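Local coordinates for GrpU microcompartment shell protein (Pectobacterium wasabiae, PDB 4OLP), which forms hexameric building blocks of a bacterial microcompartment shell and probably binds an iron-sulfur cluster, here absent, at residues A58-F66 against T75-V85. Residues are numbered along the deposited sequence; the frame is centred on the assembly and turned at random.
Sequences AHVAVSEIF and TLAIFGEVAAV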
loop_
_atom_site.group_PDB
_atom_site.type_symbol
_atom_site.label_atom_id
_atom_site.label_comp_id
_atom_site.label_asym_id
_atom_site.label_seq_id
_atom_site.Cartn_x
_atom_site.Cartn_y
_atom_site.Cartn_z
ATOM N N ALA B 58 -12.783 13.637 -29.689
ATOM C CA ALA B 58 -14.172 13.231 -29.768
ATOM C C ALA B 58 -14.128 11.720 -29.773
ATOM O O ALA B 58 -13.056 11.150 -29.941
ATOM C CB ALA B 58 -14.831 13.750 -31.030
ATOM N N HIS B 59 -15.274 11.077 -29.566
ATOM C CA HIS B 59 -15.405 9.645 -29.763
ATOM C C HIS B 59 -14.698 8.818 -28.709
ATOM O O HIS B 59 -14.750 7.607 -28.797
ATOM C CB HIS B 59 -14.922 9.195 -31.171
ATOM C CG HIS B 59 -15.575 9.928 -32.310
ATOM N ND1 HIS B 59 -14.891 10.288 -33.453
ATOM C CD2 HIS B 59 -16.838 10.392 -32.471
ATOM C CE1 HIS B 59 -15.702 10.935 -34.268
ATOM N NE2 HIS B 59 -16.889 11.018 -33.693
ATOM N N VAL B 60 -14.012 9.425 -27.739
ATOM C CA VAL B 60 -13.569 8.660 -26.593
ATOM C C VAL B 60 -13.842 9.441 -25.316
ATOM O O VAL B 60 -13.922 10.651 -25.251
ATOM C CB VAL B 60 -12.079 8.193 -26.599
ATOM C CG1 VAL B 60 -11.732 7.386 -27.847
ATOM C CG2 VAL B 60 -11.133 9.383 -26.482
ATOM N N ALA B 61 -13.939 8.655 -24.289
ATOM C CA ALA B 61 -14.094 9.085 -22.930
ATOM C C ALA B 61 -12.983 8.389 -22.127
ATOM O O ALA B 61 -12.505 7.321 -22.510
ATOM C CB ALA B 61 -15.449 8.639 -22.477
ATOM N N VAL B 62 -12.520 9.029 -21.068
ATOM C CA VAL B 62 -11.435 8.472 -20.269
ATOM C C VAL B 62 -11.785 8.483 -18.807
ATOM O O VAL B 62 -12.565 9.325 -18.330
ATOM C CB VAL B 62 -10.102 9.230 -20.416
ATOM C CG1 VAL B 62 -9.430 8.822 -21.713
ATOM C CG2 VAL B 62 -10.306 10.743 -20.341
ATOM N N SER B 63 -11.169 7.564 -18.087
ATOM C CA SER B 63 -11.352 7.530 -16.668
ATOM C C SER B 63 -10.238 6.740 -16.037
ATOM O O SER B 63 -9.616 5.889 -16.673
ATOM C CB SER B 63 -12.709 6.945 -16.315
ATOM O OG SER B 63 -12.823 6.800 -14.917
ATOM N N GLU B 64 -9.966 7.091 -14.789
ATOM C CA GLU B 64 -9.081 6.344 -13.956
ATOM C C GLU B 64 -9.852 5.138 -13.538
ATOM O O GLU B 64 -11.057 5.223 -13.333
ATOM C CB GLU B 64 -8.862 7.110 -12.641
ATOM C CG GLU B 64 -8.493 8.594 -12.754
ATOM C CD GLU B 64 -9.613 9.502 -12.257
ATOM O OE1 GLU B 64 -10.625 9.624 -12.993
ATOM O OE2 GLU B 64 -9.469 10.097 -11.161
ATOM N N ILE B 65 -9.141 4.038 -13.343
ATOM C CA ILE B 65 -9.680 2.847 -12.701
ATOM C C ILE B 65 -8.830 2.598 -11.462
ATOM O O ILE B 65 -7.586 2.628 -11.545
ATOM C CB ILE B 65 -9.593 1.640 -13.659
ATOM C CG1 ILE B 65 -10.378 1.910 -14.954
ATOM C CG2 ILE B 65 -10.098 0.368 -13.010
ATOM C CD1 ILE B 65 -11.854 2.212 -14.764
ATOM N N PHE B 66 -9.498 2.346 -10.331
ATOM C CA PHE B 66 -8.838 2.211 -9.011
ATOM C C PHE B 66 -8.244 0.819 -8.687
ATOM O O PHE B 66 -8.707 0.057 -7.813
ATOM C CB PHE B 66 -9.821 2.626 -7.921
ATOM C CG PHE B 66 -10.285 4.041 -8.036
ATOM C CD1 PHE B 66 -9.363 5.086 -8.135
ATOM C CD2 PHE B 66 -11.640 4.340 -8.035
ATOM C CE1 PHE B 66 -9.786 6.399 -8.239
ATOM C CE2 PHE B 66 -12.067 5.651 -8.139
ATOM C CZ PHE B 66 -11.140 6.682 -8.236
ATOM N N THR B 75 -4.379 2.688 -13.523
ATOM C CA THR B 75 -4.984 2.279 -14.806
ATOM C C THR B 75 -5.893 3.330 -15.436
ATOM O O THR B 75 -6.733 3.927 -14.763
ATOM C CB THR B 75 -5.795 0.989 -14.654
ATOM O OG1 THR B 75 -4.956 0.024 -14.039
ATOM C CG2 THR B 75 -6.246 0.445 -16.012
ATOM N N LEU B 76 -5.681 3.553 -16.730
ATOM C CA LEU B 76 -6.510 4.440 -17.520
ATOM C C LEU B 76 -7.385 3.560 -18.388
ATOM O O LEU B 76 -6.927 2.527 -18.909
ATOM C CB LEU B 76 -5.647 5.323 -18.420
ATOM C CG LEU B 76 -6.350 6.314 -19.352
ATOM C CD1 LEU B 76 -7.104 7.416 -18.620
ATOM C CD2 LEU B 76 -5.310 6.923 -20.280
ATOM N N ALA B 77 -8.644 3.960 -18.514
ATOM C CA ALA B 77 -9.586 3.256 -19.355
ATOM C C ALA B 77 -10.007 4.238 -20.414
ATOM O O ALA B 77 -10.275 5.375 -20.094
ATOM C CB ALA B 77 -10.777 2.782 -18.542
ATOM N N ILE B 78 -10.021 3.794 -21.673
ATOM C CA ILE B 78 -10.390 4.608 -22.818
ATOM C C ILE B 78 -11.595 3.959 -23.471
ATOM O O ILE B 78 -11.532 2.811 -23.912
ATOM C CB ILE B 78 -9.230 4.709 -23.794
ATOM C CG1 ILE B 78 -8.219 5.698 -23.253
ATOM C CG2 ILE B 78 -9.649 5.253 -25.152
ATOM C CD1 ILE B 78 -6.793 5.272 -23.533
ATOM N N PHE B 79 -12.708 4.683 -23.481
ATOM C CA PHE B 79 -13.953 4.155 -23.989
ATOM C C PHE B 79 -14.300 4.884 -25.237
ATOM O O PHE B 79 -14.235 6.123 -25.283
ATOM C CB PHE B 79 -15.102 4.384 -23.020
ATOM C CG PHE B 79 -14.835 3.926 -21.634
ATOM C CD1 PHE B 79 -14.166 4.743 -20.728
ATOM C CD2 PHE B 79 -15.305 2.718 -21.213
ATOM C CE1 PHE B 79 -13.934 4.339 -19.432
ATOM C CE2 PHE B 79 -15.090 2.299 -19.911
ATOM C CZ PHE B 79 -14.395 3.100 -19.020
ATOM N N GLY B 80 -14.681 4.125 -26.255
ATOM C CA GLY B 80 -15.102 4.738 -27.487
ATOM C C GLY B 80 -15.245 3.748 -28.599
ATOM O O GLY B 80 -15.520 2.559 -28.380
ATOM N N GLU B 81 -15.105 4.287 -29.805
ATOM C CA GLU B 81 -15.292 3.542 -31.021
ATOM C C GLU B 81 -13.977 2.846 -31.374
ATOM O O GLU B 81 -12.896 3.301 -30.970
ATOM C CB GLU B 81 -15.715 4.504 -32.109
ATOM C CG GLU B 81 -17.131 5.009 -31.938
ATOM C CD GLU B 81 -17.254 6.530 -32.107
ATOM O OE1 GLU B 81 -17.329 6.983 -33.243
ATOM O OE2 GLU B 81 -17.281 7.302 -31.108
ATOM N N VAL B 82 -14.079 1.728 -32.093
ATOM C CA VAL B 82 -12.938 0.815 -32.246
ATOM C C VAL B 82 -11.737 1.557 -32.795
ATOM O O VAL B 82 -10.623 1.353 -32.319
ATOM C CB VAL B 82 -13.233 -0.381 -33.178
ATOM C CG1 VAL B 82 -12.082 -1.372 -33.120
ATOM C CG2 VAL B 82 -14.523 -1.076 -32.784
ATOM N N ALA B 83 -11.970 2.371 -33.816
ATOM C CA ALA B 83 -10.903 3.123 -34.475
ATOM C C ALA B 83 -10.193 4.045 -33.498
ATOM O O ALA B 83 -8.960 4.008 -33.373
ATOM C CB ALA B 83 -11.469 3.938 -35.623
ATOM N N ALA B 84 -10.999 4.821 -32.779
ATOM C CA ALA B 84 -10.507 5.802 -31.825
ATOM C C ALA B 84 -9.713 5.148 -30.686
ATOM O O ALA B 84 -8.619 5.600 -30.334
ATOM C CB ALA B 84 -11.678 6.584 -31.273
ATOM N N VAL B 85 -10.249 4.066 -30.134
ATOM C CA VAL B 85 -9.587 3.400 -29.025
ATOM C C VAL B 85 -8.234 2.888 -29.496
ATOM O O VAL B 85 -7.224 3.107 -28.834
ATOM C CB VAL B 85 -10.433 2.243 -28.460
ATOM C CG1 VAL B 85 -9.640 1.432 -27.445
ATOM C CG2 VAL B 85 -11.697 2.792 -27.818
#
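V62 and I78 run alongside each other on the helix-covered face of an antiparallel hairpin, V62 CG1 meeting I78 CG1 at 3.7 Å. Just beside them I78 CG2 touches V60 CG1, and V60 CG1 also rests on A84 CB, 3.5 Å away, joining the strand to the first turn of helix 82-92. With CG trans to its backbone N (chi1 179°), L76 can turn CD1 across to V62 CB and S63 O. A51 and A54 of helix 44-56 close over the valines. On the other face I65 CG1 packs against A77 CB, while the F79 ring offers its edge to A61 O, with CD1 3.5 Å from that oxygen. Five firm backbone bonds run between 60-65 and 75-80; F79 N to A61 O (2.8 Å) is nearly straight at 176°, and A77 N reaches S63 O at 2.8 Å.

At the exposed H59 end, ahead of V60, the bonding weakens. E81 N reaches H59 O only weakly, at 3.5 Å, and the H59 ring has E81 OE1 over one face, away from its centre, with A58 CB over the opposite one. Ring and carboxylate planes stand 72° apart, and neither ring nitrogen bonds the carboxylate. Strand 60-65, outermost in this chain's sheet, is thus held by main-chain bonds and apolar packing, whereas the H59-E81 pair adds packing and, if the imidazole is protonated, perhaps a loose electrostatic attraction.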